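Local coordinates for metallo-beta-lactamase superfamily protein (PDB 2ZWR) that binds zinc at a dinuclear site of the metallo-beta-lactamase fold and is probably a hydrolase of unknown substrate, at residues L8-E13 against P29-E34; N14-E19 against R179-H184; T53-D58 against P82-A87; G23-D28 against P47-L52; V63-E68 against A97-P102. One frame throughout, in Å; residues are numbered along the deposited sequence.

Contact 1 (L8-E13 against P29-E34). With ZN (zinc ion), chain G.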
# COMPACT_ATOMS: atom_id res chain seq x y z
N LEU A 8 -0.45 6.16 -10.23
CA LEU A 8 0.51 7.24 -10.04
C LEU A 8 1.93 6.86 -10.43
O LEU A 8 2.38 5.75 -10.14
CB LEU A 8 0.51 7.70 -8.57
CG LEU A 8 -0.81 8.14 -7.92
CD1 LEU A 8 -0.60 8.29 -6.44
CD2 LEU A 8 -1.33 9.45 -8.54
N GLY A 9 2.61 7.78 -11.10
CA GLY A 9 4.05 7.68 -11.34
C GLY A 9 4.44 6.77 -12.49
O GLY A 9 3.59 6.04 -13.00
N PRO A 10 5.73 6.81 -12.90
CA PRO A 10 6.25 5.97 -13.99
C PRO A 10 6.11 4.47 -13.72
O PRO A 10 6.04 3.67 -14.66
CB PRO A 10 7.73 6.35 -14.05
CG PRO A 10 8.05 6.94 -12.66
CD PRO A 10 6.77 7.67 -12.32
N LEU A 11 6.05 4.08 -12.45
CA LEU A 11 5.94 2.66 -12.11
C LEU A 11 4.46 2.26 -11.97
O LEU A 11 4.16 1.14 -11.57
CB LEU A 11 6.75 2.31 -10.84
CG LEU A 11 8.27 2.03 -10.96
CD1 LEU A 11 8.58 1.01 -12.07
CD2 LEU A 11 9.10 3.28 -11.17
N GLN A 12 3.57 3.18 -12.31
CA GLN A 12 2.14 2.91 -12.38
C GLN A 12 1.61 2.21 -11.11
O GLN A 12 1.10 1.09 -11.15
CB GLN A 12 1.82 2.12 -13.66
CG GLN A 12 1.98 2.98 -14.92
CD GLN A 12 1.74 2.21 -16.20
OE1 GLN A 12 2.06 1.02 -16.31
NE2 GLN A 12 1.17 2.90 -17.18
N GLU A 13 1.79 2.90 -9.99
CA GLU A 13 1.43 2.38 -8.68
C GLU A 13 0.03 2.86 -8.34
O GLU A 13 -0.36 3.96 -8.73
CB GLU A 13 2.47 2.87 -7.66
CG GLU A 13 2.17 2.54 -6.19
CD GLU A 13 1.45 3.66 -5.45
OE1 GLU A 13 1.26 4.75 -6.02
OE2 GLU A 13 1.06 3.45 -4.28
N PRO A 29 0.41 6.91 -1.18
CA PRO A 29 0.53 8.03 -2.13
C PRO A 29 1.92 8.03 -2.80
O PRO A 29 2.84 8.65 -2.28
CB PRO A 29 0.38 9.27 -1.25
CG PRO A 29 0.82 8.81 0.13
CD PRO A 29 0.46 7.36 0.23
N GLY A 30 2.04 7.34 -3.94
CA GLY A 30 3.32 7.02 -4.54
C GLY A 30 4.02 8.11 -5.33
O GLY A 30 5.26 8.15 -5.40
N ASP A 31 3.24 8.99 -5.93
CA ASP A 31 3.76 10.03 -6.79
C ASP A 31 2.64 10.97 -7.19
O ASP A 31 1.48 10.75 -6.83
CB ASP A 31 4.37 9.38 -8.05
CG ASP A 31 5.43 10.24 -8.69
OD1 ASP A 31 5.71 11.33 -8.18
OD2 ASP A 31 5.96 9.83 -9.73
N GLU A 32 3.01 12.03 -7.90
CA GLU A 32 2.05 12.98 -8.49
C GLU A 32 1.09 13.56 -7.45
O GLU A 32 -0.11 13.32 -7.51
CB GLU A 32 1.27 12.34 -9.65
CG GLU A 32 2.15 11.66 -10.72
CD GLU A 32 1.37 11.26 -11.97
OE1 GLU A 32 0.89 12.16 -12.70
OE2 GLU A 32 1.24 10.05 -12.24
N PRO A 33 1.63 14.33 -6.49
CA PRO A 33 0.82 14.92 -5.43
C PRO A 33 -0.33 15.78 -5.96
O PRO A 33 -1.40 15.83 -5.33
CB PRO A 33 1.82 15.78 -4.64
CG PRO A 33 3.01 15.94 -5.53
CD PRO A 33 3.06 14.70 -6.37
N GLU A 34 -0.11 16.45 -7.10
CA GLU A 34 -1.14 17.30 -7.73
C GLU A 34 -2.35 16.47 -8.12
O GLU A 34 -3.48 16.93 -8.01
CB GLU A 34 -0.62 18.00 -9.00
CG GLU A 34 0.88 18.21 -9.11
CD GLU A 34 1.67 16.93 -9.41
OE1 GLU A 34 1.40 16.24 -10.42
OE2 GLU A 34 2.57 16.62 -8.63
ZN ZN G . 7.00 12.64 -9.31
O HOH W 1 6.24 12.13 -11.19
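This is a buried loop-to-loop contact in which the hairpin turn at Leu8-Glu13, joining strands 2-8 and 13-20, lies against Pro29-Glu34, the link that runs from strand 23-27 into helix 33-43. The turn is tied to the link by a straight hydrogen bond from Gly9 N to Glu32 OE2, at 2.9 Å and 176°; Glu32 OE2 receives it on the lone pair directed away from OE1. Glu32, the N-cap residue of the helix, has CG anti to its carbonyl carbon (chi1 -51°) and an extended chain beyond, and this carries the carboxylate across to the turn. Beside this bond, Leu8 presents both methyl groups to one carbonyl, with CD1 just 3.2 Å from Asp31 O, while Leu8 CD2 lies 4.0 Å from Glu32 CB. The segment Gly9-Gln12 forms a type I beta turn, one of the loops at the metal-bearing edge of the metallo-beta-lactamase sandwich. Asp31 backs onto this turn, its OD2 at 3.3 Å from Gly9 CA and at 3.5 Å from Pro10 CD. The other oxygen, Asp31 OD1, binds a peripheral zinc ion, and a water on that metal donates to Asp31 OD2, so the carboxylate is tied at both oxygens. Glu13 bends at chi2 (-95°) to bring its OE1 within 3.4 Å of Gly30 CA, an approach made possible by the bare glycine. The Glu13 side chain also touches His59 and His184, both ligands of the dinuclear site.

Contact 2 (N14-E19 against R179-H184). With ZN (zinc ion), chain C.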
# COMPACT_ATOMS: atom_id res chain seq x y z
N ASN A 14 -0.74 2.03 -7.62
CA ASN A 14 -2.10 2.40 -7.20
C ASN A 14 -2.19 2.94 -5.76
O ASN A 14 -1.91 2.22 -4.78
CB ASN A 14 -3.08 1.21 -7.34
CG ASN A 14 -3.08 0.56 -8.73
OD1 ASN A 14 -3.22 -0.66 -8.84
ND2 ASN A 14 -2.94 1.37 -9.78
N ALA A 15 -2.62 4.20 -5.65
CA ALA A 15 -3.02 4.80 -4.38
C ALA A 15 -4.52 4.61 -4.17
O ALA A 15 -5.27 4.47 -5.13
CB ALA A 15 -2.68 6.29 -4.35
N TYR A 16 -4.96 4.60 -2.92
CA TYR A 16 -6.38 4.45 -2.61
C TYR A 16 -6.79 5.48 -1.58
O TYR A 16 -6.24 5.52 -0.48
CB TYR A 16 -6.72 3.02 -2.12
CG TYR A 16 -6.42 1.95 -3.16
CD1 TYR A 16 -7.37 1.60 -4.13
CD2 TYR A 16 -5.18 1.32 -3.20
CE1 TYR A 16 -7.09 0.63 -5.11
CE2 TYR A 16 -4.89 0.35 -4.18
CZ TYR A 16 -5.85 0.02 -5.13
OH TYR A 16 -5.57 -0.94 -6.08
N LEU A 17 -7.73 6.34 -1.97
CA LEU A 17 -8.41 7.25 -1.06
C LEU A 17 -9.68 6.55 -0.61
O LEU A 17 -10.57 6.27 -1.41
CB LEU A 17 -8.70 8.59 -1.73
CG LEU A 17 -9.43 9.66 -0.91
CD1 LEU A 17 -8.63 10.12 0.32
CD2 LEU A 17 -9.83 10.87 -1.80
N VAL A 18 -9.75 6.23 0.67
CA VAL A 18 -10.78 5.35 1.19
C VAL A 18 -11.54 6.07 2.29
O VAL A 18 -10.93 6.57 3.24
CB VAL A 18 -10.17 4.04 1.78
CG1 VAL A 18 -11.27 3.10 2.29
CG2 VAL A 18 -9.27 3.33 0.75
N GLU A 19 -12.86 6.12 2.16
CA GLU A 19 -13.71 6.65 3.23
C GLU A 19 -13.97 5.52 4.22
O GLU A 19 -14.53 4.50 3.86
CB GLU A 19 -15.02 7.22 2.68
CG GLU A 19 -15.82 8.03 3.72
CD GLU A 19 -16.99 8.85 3.12
OE1 GLU A 19 -17.39 8.60 1.96
OE2 GLU A 19 -17.50 9.74 3.84
N ARG A 179 -12.33 -8.83 -2.10
CA ARG A 179 -11.86 -7.97 -3.18
C ARG A 179 -10.43 -7.51 -2.90
O ARG A 179 -10.13 -7.06 -1.80
CB ARG A 179 -12.77 -6.75 -3.34
CG ARG A 179 -14.17 -7.06 -3.88
CD ARG A 179 -15.14 -5.90 -3.62
NE ARG A 179 -15.94 -6.09 -2.40
N VAL A 180 -9.56 -7.61 -3.89
CA VAL A 180 -8.16 -7.24 -3.74
C VAL A 180 -7.90 -5.91 -4.46
O VAL A 180 -8.19 -5.77 -5.65
CB VAL A 180 -7.21 -8.35 -4.28
CG1 VAL A 180 -5.74 -7.90 -4.27
CG2 VAL A 180 -7.40 -9.65 -3.49
N HIS A 181 -7.38 -4.94 -3.72
CA HIS A 181 -6.93 -3.66 -4.28
C HIS A 181 -5.40 -3.64 -4.17
O HIS A 181 -4.87 -3.32 -3.11
CB HIS A 181 -7.55 -2.49 -3.52
CG HIS A 181 -9.03 -2.59 -3.34
ND1 HIS A 181 -9.93 -2.21 -4.31
CD2 HIS A 181 -9.77 -2.99 -2.28
CE1 HIS A 181 -11.16 -2.40 -3.86
NE2 HIS A 181 -11.09 -2.88 -2.63
N PRO A 182 -4.70 -4.00 -5.27
CA PRO A 182 -3.24 -4.17 -5.22
C PRO A 182 -2.45 -2.89 -5.52
O PRO A 182 -3.03 -1.89 -5.99
CB PRO A 182 -2.98 -5.22 -6.31
CG PRO A 182 -4.05 -4.92 -7.37
CD PRO A 182 -5.24 -4.30 -6.62
N GLY A 183 -1.14 -2.94 -5.28
CA GLY A 183 -0.26 -1.80 -5.52
C GLY A 183 -0.00 -1.48 -6.99
O GLY A 183 0.43 -0.38 -7.30
N HIS A 184 -0.25 -2.44 -7.88
CA HIS A 184 -0.08 -2.27 -9.34
C HIS A 184 -1.12 -3.08 -10.10
O HIS A 184 -1.52 -4.15 -9.67
CB HIS A 184 1.33 -2.68 -9.81
CG HIS A 184 2.44 -2.05 -9.03
ND1 HIS A 184 3.05 -0.88 -9.43
CD2 HIS A 184 3.02 -2.39 -7.86
CE1 HIS A 184 3.97 -0.53 -8.54
NE2 HIS A 184 3.97 -1.44 -7.58
ZN ZN C . 5.04 -1.18 -5.94
O HOH W 2 6.85 -1.45 -5.39
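Tyr16, the residue with the most surface buried here, reaches from strand 13-20 and gives its hydroxyl hydrogen to Pro182 O, with Tyr16 OH and Pro182 O 2.7 Å apart. The bond lies in the carbonyl plane, on a lone pair, and the acceptor sits at the edge of the phenol ring, so it fixes the ring from its rim. His181 then approaches one face: its CB stands 3.8 Å from the centroid of the Tyr16 ring, 28° off the normal, in a CH-pi contact. The imidazole beyond is turned edge-on to that same aromatic ring, the pair forming an offset edge-to-face stack with planes at 63°. With CG anti to its carbonyl carbon, the histidine leads away from the tyrosine, toward Gln139, whose OE1 is hydrogen-bonded to His181 NE2, and toward the ring of Phe141, which stacks on it. The two strands belong to the two sheets of the alpha-beta-beta-alpha sandwich that defines the metallo-beta-lactamase fold; their axes are 8.0 Å apart at closest and run at 119°, so the sheets meet here through side chains and strand ends. Asn14 is the second large contributor. Its backbone N donates to Gly183 O at 2.7 Å, and Asn14 CB packs 3.4 Å from Pro182 O. This grips the backbone immediately before His184, whose NE2 binds one zinc ion of the dinuclear site together with Asp58, His59 and Asp144, while His184 ND1 is hydrogen-bonded to Gln12 O.

Contact 3 (T53-D58 against P82-A87). With ZN (zinc ion), chain D; ZN (zinc ion), chain C.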
# COMPACT_ATOMS: atom_id res chain seq x y z
N THR A 53 1.33 0.29 2.89
CA THR A 53 1.49 -1.17 2.79
C THR A 53 2.96 -1.51 2.89
O THR A 53 3.32 -2.48 3.55
CB THR A 53 0.93 -1.77 1.46
OG1 THR A 53 1.68 -1.27 0.34
CG2 THR A 53 -0.58 -1.48 1.29
N HIS A 54 3.80 -0.69 2.26
CA HIS A 54 5.26 -0.81 2.39
C HIS A 54 5.94 0.46 1.88
O HIS A 54 5.26 1.39 1.44
CB HIS A 54 5.77 -2.09 1.69
CG HIS A 54 5.63 -2.08 0.19
ND1 HIS A 54 4.42 -2.00 -0.45
CD2 HIS A 54 6.57 -2.18 -0.78
CE1 HIS A 54 4.61 -2.03 -1.75
NE2 HIS A 54 5.90 -2.14 -1.98
N ALA A 55 7.27 0.50 1.95
CA ALA A 55 8.04 1.73 1.69
C ALA A 55 9.00 1.67 0.50
O ALA A 55 9.99 2.41 0.48
CB ALA A 55 8.78 2.18 2.94
N HIS A 56 8.74 0.83 -0.49
CA HIS A 56 9.38 1.04 -1.79
C HIS A 56 9.03 2.44 -2.30
O HIS A 56 7.91 2.94 -2.07
CB HIS A 56 8.97 -0.01 -2.80
CG HIS A 56 9.57 -1.35 -2.53
ND1 HIS A 56 8.96 -2.52 -2.92
CD2 HIS A 56 10.71 -1.71 -1.90
CE1 HIS A 56 9.71 -3.55 -2.55
NE2 HIS A 56 10.77 -3.08 -1.93
N PHE A 57 10.00 3.06 -2.97
CA PHE A 57 9.87 4.45 -3.41
C PHE A 57 8.63 4.76 -4.26
O PHE A 57 8.13 5.89 -4.22
CB PHE A 57 11.16 4.93 -4.10
CG PHE A 57 11.39 4.37 -5.50
CD1 PHE A 57 12.31 3.34 -5.70
CD2 PHE A 57 10.74 4.90 -6.62
CE1 PHE A 57 12.56 2.82 -6.98
CE2 PHE A 57 10.98 4.39 -7.91
CZ PHE A 57 11.89 3.35 -8.09
N ASP A 58 8.14 3.78 -5.02
CA ASP A 58 6.94 3.99 -5.85
C ASP A 58 5.66 4.08 -5.02
O ASP A 58 4.59 4.38 -5.57
CB ASP A 58 6.84 2.94 -6.97
CG ASP A 58 6.82 1.50 -6.46
OD1 ASP A 58 7.68 1.14 -5.63
OD2 ASP A 58 5.94 0.73 -6.88
N PRO A 82 14.01 1.38 7.19
CA PRO A 82 15.22 1.59 6.38
C PRO A 82 14.91 1.87 4.91
O PRO A 82 15.58 2.71 4.31
CB PRO A 82 15.98 0.27 6.56
CG PRO A 82 15.52 -0.24 7.89
CD PRO A 82 14.05 0.08 7.88
N LEU A 83 13.91 1.19 4.36
CA LEU A 83 13.46 1.46 3.00
C LEU A 83 12.88 2.88 2.89
O LEU A 83 13.17 3.60 1.93
CB LEU A 83 12.42 0.43 2.55
CG LEU A 83 12.85 -1.02 2.31
CD1 LEU A 83 11.64 -1.89 2.03
CD2 LEU A 83 13.86 -1.13 1.18
N TYR A 84 12.09 3.26 3.88
CA TYR A 84 11.41 4.55 3.89
C TYR A 84 12.43 5.68 3.94
O TYR A 84 12.33 6.65 3.19
CB TYR A 84 10.46 4.61 5.08
CG TYR A 84 9.61 5.85 5.22
CD1 TYR A 84 8.36 5.95 4.61
CD2 TYR A 84 10.05 6.91 6.01
CE1 TYR A 84 7.57 7.10 4.78
CE2 TYR A 84 9.29 8.05 6.18
CZ TYR A 84 8.04 8.13 5.57
OH TYR A 84 7.30 9.28 5.74
N GLU A 85 13.43 5.53 4.81
CA GLU A 85 14.44 6.56 5.02
C GLU A 85 15.32 6.84 3.81
O GLU A 85 15.73 7.98 3.61
CB GLU A 85 15.29 6.20 6.24
CG GLU A 85 14.49 6.29 7.54
CD GLU A 85 15.23 5.74 8.74
OE1 GLU A 85 15.92 4.70 8.60
OE2 GLU A 85 15.09 6.33 9.84
N GLY A 86 15.59 5.81 3.01
CA GLY A 86 16.41 5.96 1.81
C GLY A 86 15.66 5.93 0.50
O GLY A 86 16.28 5.79 -0.54
N ALA A 87 14.33 6.09 0.53
CA ALA A 87 13.50 5.91 -0.65
C ALA A 87 13.87 6.85 -1.79
O ALA A 87 13.82 6.47 -2.95
CB ALA A 87 12.02 6.06 -0.31
ZN ZN D . 6.99 -2.75 -3.78
ZN ZN C . 5.04 -1.18 -5.94
O HOH W 2 6.85 -1.45 -5.39
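Ala55 packs its methyl group on helix 81-85 from within the HxHxDH sequence His54-Ala55-His56-Phe57-Asp58-His59, the metal-binding signature of the metallo-beta-lactamase superfamily. Ala55 CB lies 3.6 Å from Tyr84 CB, at the edge of the tyrosine ring, and 4.1 Å from Leu83 CB. On one flank His56 and Leu83 run side by side, pointing the same way, with His56 CD2 touching Leu83 CD1; on another, Phe57 CB sits 3.3 Å from Ala87 O. The contact is largely apolar and centres on residues between the ligands, whose polar groups turn to the metals. His54 NE2 and His56 ND1 bind one zinc ion, completed by His125, Asp144 and a water; Asp58 OD2 binds the second, which shares that water and Asp144. The bridging water also donates to Asp58 OD1. Farther out, Asp80 accepts from Ala55 N, and the Tyr84 hydroxyl is hydrogen-bonded to Pro102 O. His54 takes the hindered first torsion (chi1 67°), with CG between the backbone N and the carbonyl carbon, and a bond at the ring's other nitrogen holds its rotation: His54 ND1 donates to Thr53 OG1 at 2.9 Å and 158°, the oxygen lying close to the imidazole plane.

Contact 4 (G23-D28 against P47-L52)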
# COMPACT_ATOMS: atom_id res chain seq x y z
N GLY A 23 -13.43 8.19 9.17
CA GLY A 23 -12.92 9.26 8.31
C GLY A 23 -12.03 8.73 7.20
O GLY A 23 -11.64 7.55 7.21
N PRO A 24 -11.71 9.59 6.22
CA PRO A 24 -10.93 9.17 5.05
C PRO A 24 -9.48 8.88 5.37
O PRO A 24 -8.87 9.54 6.22
CB PRO A 24 -11.03 10.39 4.11
CG PRO A 24 -12.15 11.24 4.67
CD PRO A 24 -12.09 11.00 6.14
N VAL A 25 -8.93 7.88 4.69
CA VAL A 25 -7.49 7.62 4.70
C VAL A 25 -6.97 7.51 3.28
O VAL A 25 -7.70 7.16 2.34
CB VAL A 25 -7.08 6.32 5.48
CG1 VAL A 25 -7.24 6.51 6.96
CG2 VAL A 25 -7.85 5.08 4.97
N LEU A 26 -5.68 7.79 3.14
CA LEU A 26 -4.99 7.67 1.88
C LEU A 26 -3.91 6.60 1.98
O LEU A 26 -2.97 6.72 2.77
CB LEU A 26 -4.39 9.03 1.52
CG LEU A 26 -3.56 9.12 0.25
CD1 LEU A 26 -4.33 8.62 -0.95
CD2 LEU A 26 -3.09 10.56 0.09
N ILE A 27 -4.06 5.54 1.17
CA ILE A 27 -3.14 4.41 1.12
C ILE A 27 -2.12 4.54 -0.02
O ILE A 27 -2.50 4.66 -1.18
CB ILE A 27 -3.92 3.06 0.97
CG1 ILE A 27 -4.85 2.84 2.16
CG2 ILE A 27 -2.96 1.87 0.77
CD1 ILE A 27 -5.78 1.62 2.03
N ASP A 28 -0.83 4.48 0.34
CA ASP A 28 0.30 4.48 -0.62
C ASP A 28 0.30 5.65 -1.65
O ASP A 28 0.24 5.41 -2.87
CB ASP A 28 0.38 3.15 -1.39
CG ASP A 28 0.67 1.95 -0.49
OD1 ASP A 28 0.86 2.11 0.73
OD2 ASP A 28 0.71 0.82 -1.04
N PRO A 47 -8.07 13.16 3.54
CA PRO A 47 -7.54 12.07 4.36
C PRO A 47 -7.12 12.57 5.74
O PRO A 47 -6.68 13.71 5.88
CB PRO A 47 -6.31 11.59 3.57
CG PRO A 47 -5.90 12.79 2.75
CD PRO A 47 -7.22 13.44 2.37
N LEU A 48 -7.27 11.71 6.75
CA LEU A 48 -6.85 12.02 8.11
C LEU A 48 -5.47 11.44 8.42
O LEU A 48 -4.86 11.77 9.43
CB LEU A 48 -7.88 11.47 9.12
CG LEU A 48 -9.29 12.06 9.03
CD1 LEU A 48 -10.17 11.51 10.12
CD2 LEU A 48 -9.24 13.59 9.06
N ALA A 49 -5.00 10.57 7.54
CA ALA A 49 -3.75 9.87 7.74
C ALA A 49 -3.30 9.24 6.43
O ALA A 49 -4.10 9.02 5.53
CB ALA A 49 -3.93 8.77 8.83
N ILE A 50 -2.00 8.96 6.35
CA ILE A 50 -1.42 8.17 5.28
C ILE A 50 -1.10 6.79 5.85
O ILE A 50 -0.47 6.68 6.89
CB ILE A 50 -0.15 8.87 4.69
CG1 ILE A 50 -0.56 10.12 3.88
CG2 ILE A 50 0.68 7.88 3.84
CD1 ILE A 50 0.59 11.02 3.38
N LEU A 51 -1.59 5.73 5.18
CA LEU A 51 -1.32 4.34 5.56
C LEU A 51 -0.45 3.71 4.47
O LEU A 51 -0.79 3.81 3.28
CB LEU A 51 -2.63 3.55 5.73
CG LEU A 51 -3.34 3.51 7.10
CD1 LEU A 51 -3.48 4.87 7.79
CD2 LEU A 51 -4.71 2.82 7.01
N LEU A 52 0.66 3.09 4.86
CA LEU A 52 1.59 2.49 3.90
C LEU A 52 1.67 0.96 4.00
O LEU A 52 2.03 0.43 5.04
CB LEU A 52 2.99 3.11 4.02
CG LEU A 52 3.13 4.63 3.86
CD1 LEU A 52 4.57 5.06 4.16
CD2 LEU A 52 2.69 5.12 2.47
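Backbone hydrogen bonds dominate the pairing of Leu26 and its neighbours with Leu48-Leu51. Leu48 N donates to Pro24 O at 2.7 Å, Leu26 N to Ala49 O at 3.1 Å, Leu51 N to Leu26 O at 2.9 Å and Asp28 N to Leu51 O at 3.0 Å, so Leu26 uses both its N-H and its carbonyl across the pair. Three of these carbonyls, those of Pro24, Leu26 and Leu51, also receive CA-H...O contacts; Ile27 CA, for one, comes within 3.2 Å of Leu51 O. Leu26 pairs with Ile50 and Ile27 with Leu51 in parallel register, as two strands of a beta-alpha-beta unit whose connecting element is helix 33-43. Among the apolar contacts, Leu26 CB meets Pro47 CB at 3.8 Å on the face covered by that helix, through Leu36 and Phe40. On the other face Val25 CG1 touches Leu51 CD1, and Ile27 CG1 lies near Leu51 CB. Near Gly23, Leu48 lays its side chain by the ring of Pro24, CD1 approaching the glycine CA. The polar side chain is the buried Asp28, just after the strand. Its OD2 accepts from His59 ND1, a second-shell bond that probably helps to orient this zinc ligand, and is hydrogen-bonded to Thr53 OG1, whereas Asp28 OD1 rests 3.3 Å from Leu52 CA.

Contact 5 (V63-E68 against A97-P102)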
# COMPACT_ATOMS: atom_id res chain seq x y z
N VAL A 63 4.37 11.32 -0.31
CA VAL A 63 4.17 11.50 1.14
C VAL A 63 4.59 12.90 1.61
O VAL A 63 3.79 13.58 2.24
CB VAL A 63 4.85 10.39 1.98
CG1 VAL A 63 4.84 10.76 3.47
CG2 VAL A 63 4.15 9.06 1.75
N ALA A 64 5.82 13.33 1.28
CA ALA A 64 6.34 14.61 1.79
C ALA A 64 5.47 15.87 1.55
O ALA A 64 5.17 16.59 2.50
CB ALA A 64 7.80 14.84 1.34
N PRO A 65 5.09 16.15 0.27
CA PRO A 65 4.20 17.30 0.03
C PRO A 65 2.86 17.24 0.75
O PRO A 65 2.37 18.27 1.20
CB PRO A 65 3.99 17.28 -1.50
CG PRO A 65 4.43 15.90 -1.96
CD PRO A 65 5.50 15.49 -0.99
N LEU A 66 2.29 16.04 0.86
CA LEU A 66 0.99 15.89 1.53
C LEU A 66 1.08 16.06 3.05
O LEU A 66 0.15 16.59 3.65
CB LEU A 66 0.36 14.54 1.17
CG LEU A 66 0.02 14.39 -0.32
CD1 LEU A 66 -0.66 13.06 -0.60
CD2 LEU A 66 -0.83 15.55 -0.83
N VAL A 67 2.19 15.64 3.64
CA VAL A 67 2.45 15.86 5.07
C VAL A 67 2.70 17.35 5.34
O VAL A 67 2.17 17.91 6.31
CB VAL A 67 3.65 14.99 5.56
CG1 VAL A 67 4.11 15.43 6.93
CG2 VAL A 67 3.27 13.51 5.57
N GLU A 68 3.48 17.99 4.48
CA GLU A 68 3.71 19.44 4.55
C GLU A 68 2.40 20.24 4.46
O GLU A 68 2.19 21.18 5.22
CB GLU A 68 4.67 19.88 3.43
CG GLU A 68 5.16 21.31 3.60
CD GLU A 68 6.17 21.73 2.54
OE1 GLU A 68 6.02 21.33 1.35
OE2 GLU A 68 7.11 22.48 2.92
N ALA A 97 13.25 11.39 -9.55
CA ALA A 97 13.27 12.36 -8.47
C ALA A 97 12.01 12.29 -7.62
O ALA A 97 10.90 12.53 -8.12
CB ALA A 97 13.44 13.77 -9.03
N ILE A 98 12.18 11.99 -6.34
CA ILE A 98 11.11 12.18 -5.35
C ILE A 98 11.63 12.93 -4.13
O ILE A 98 12.83 12.89 -3.83
CB ILE A 98 10.39 10.84 -4.94
CG1 ILE A 98 11.39 9.80 -4.42
CG2 ILE A 98 9.56 10.29 -6.10
CD1 ILE A 98 10.79 8.80 -3.43
N PRO A 99 10.74 13.66 -3.42
CA PRO A 99 11.15 14.22 -2.14
C PRO A 99 11.33 13.13 -1.09
O PRO A 99 10.56 12.16 -1.06
CB PRO A 99 9.97 15.12 -1.75
CG PRO A 99 8.80 14.53 -2.47
CD PRO A 99 9.35 14.01 -3.76
N LYS A 100 12.33 13.32 -0.23
CA LYS A 100 12.58 12.41 0.88
C LYS A 100 11.35 12.34 1.78
O LYS A 100 10.83 13.37 2.22
CB LYS A 100 13.80 12.88 1.69
CG LYS A 100 14.29 11.87 2.72
CD LYS A 100 15.40 12.45 3.59
CE LYS A 100 16.08 11.36 4.39
NZ LYS A 100 15.16 10.73 5.37
N PRO A 101 10.86 11.11 2.03
CA PRO A 101 9.69 10.92 2.88
C PRO A 101 9.99 11.41 4.30
O PRO A 101 11.07 11.13 4.83
CB PRO A 101 9.48 9.41 2.84
CG PRO A 101 10.17 8.97 1.58
CD PRO A 101 11.37 9.83 1.51
N PRO A 102 9.06 12.18 4.91
CA PRO A 102 9.28 12.83 6.20
C PRO A 102 9.18 11.92 7.43
O PRO A 102 8.31 11.05 7.51
CB PRO A 102 8.17 13.89 6.25
CG PRO A 102 7.07 13.30 5.48
CD PRO A 102 7.72 12.49 4.37
O HOH W 3 7.97 11.56 -0.01
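Pro102 presses its ring onto helix 63-70, fitting against Val63 and Ala64 and, one turn later, Val67. Followed round from CB, the ring first meets the helix at CG, which touches Val67 at CB and at both methyl carbons, with Val67 CG2 at 3.8 Å, and also nears Val63 CG1. Next comes CD, which makes the ring's closest approach: Pro102 CD lies 3.5 Å from Val63 CG1, tighter than usual for two carbons, and 3.6 Å from Ala64 CA. Val63 has that methyl anti to its backbone N (chi1 170°), which turns it to the proline ring. The helix follows the metal-binding loop of the metallo-beta-lactamase fold, and Ala97-Pro102 belongs to the proline-rich connection from helix 87-93 to strand 106-107, so the contact fastens an outer loop to the flank of the sandwich. A second proline, Pro99, packs on Ala64 and Pro65: Pro99 CB meets Ala64 CB at 3.8 Å, and Pro99 CG meets Pro65 CD, the two side chains crossing at about a right angle. Ala64 CB also lies 3.5 Å from Lys100 O. Polar linkage is indirect, through one water that accepts from Ala64 N at 3.1 Å and donates to Pro99 O at 2.9 Å; this satisfies an N-H in the first turn of the helix.

Contacts 1 to 4 are buried, whereas contact 5 lies at the surface, and their chemistry follows their place. Contact 4 is mainly backbone pairing within one sheet; contact 2, which shares the sheet through the neighbouring strand 13-20, joins it to the other sheet by an aromatic and hydrogen-bonded interface. Contacts 3 and 5 are both apolar packing on helices, linked by Tyr84 OH bonding to Pro102 O, but contact 3 carries zinc ligands and contact 5 relies on prolines and a water. Contacts 2 and 3 converge on one zinc and its bridging water. Contact 1, with a carboxylate-based bond, adjoins contact 2 through His184 and contact 3 through Asp58, and abuts contact 5 through Pro29 and Val63.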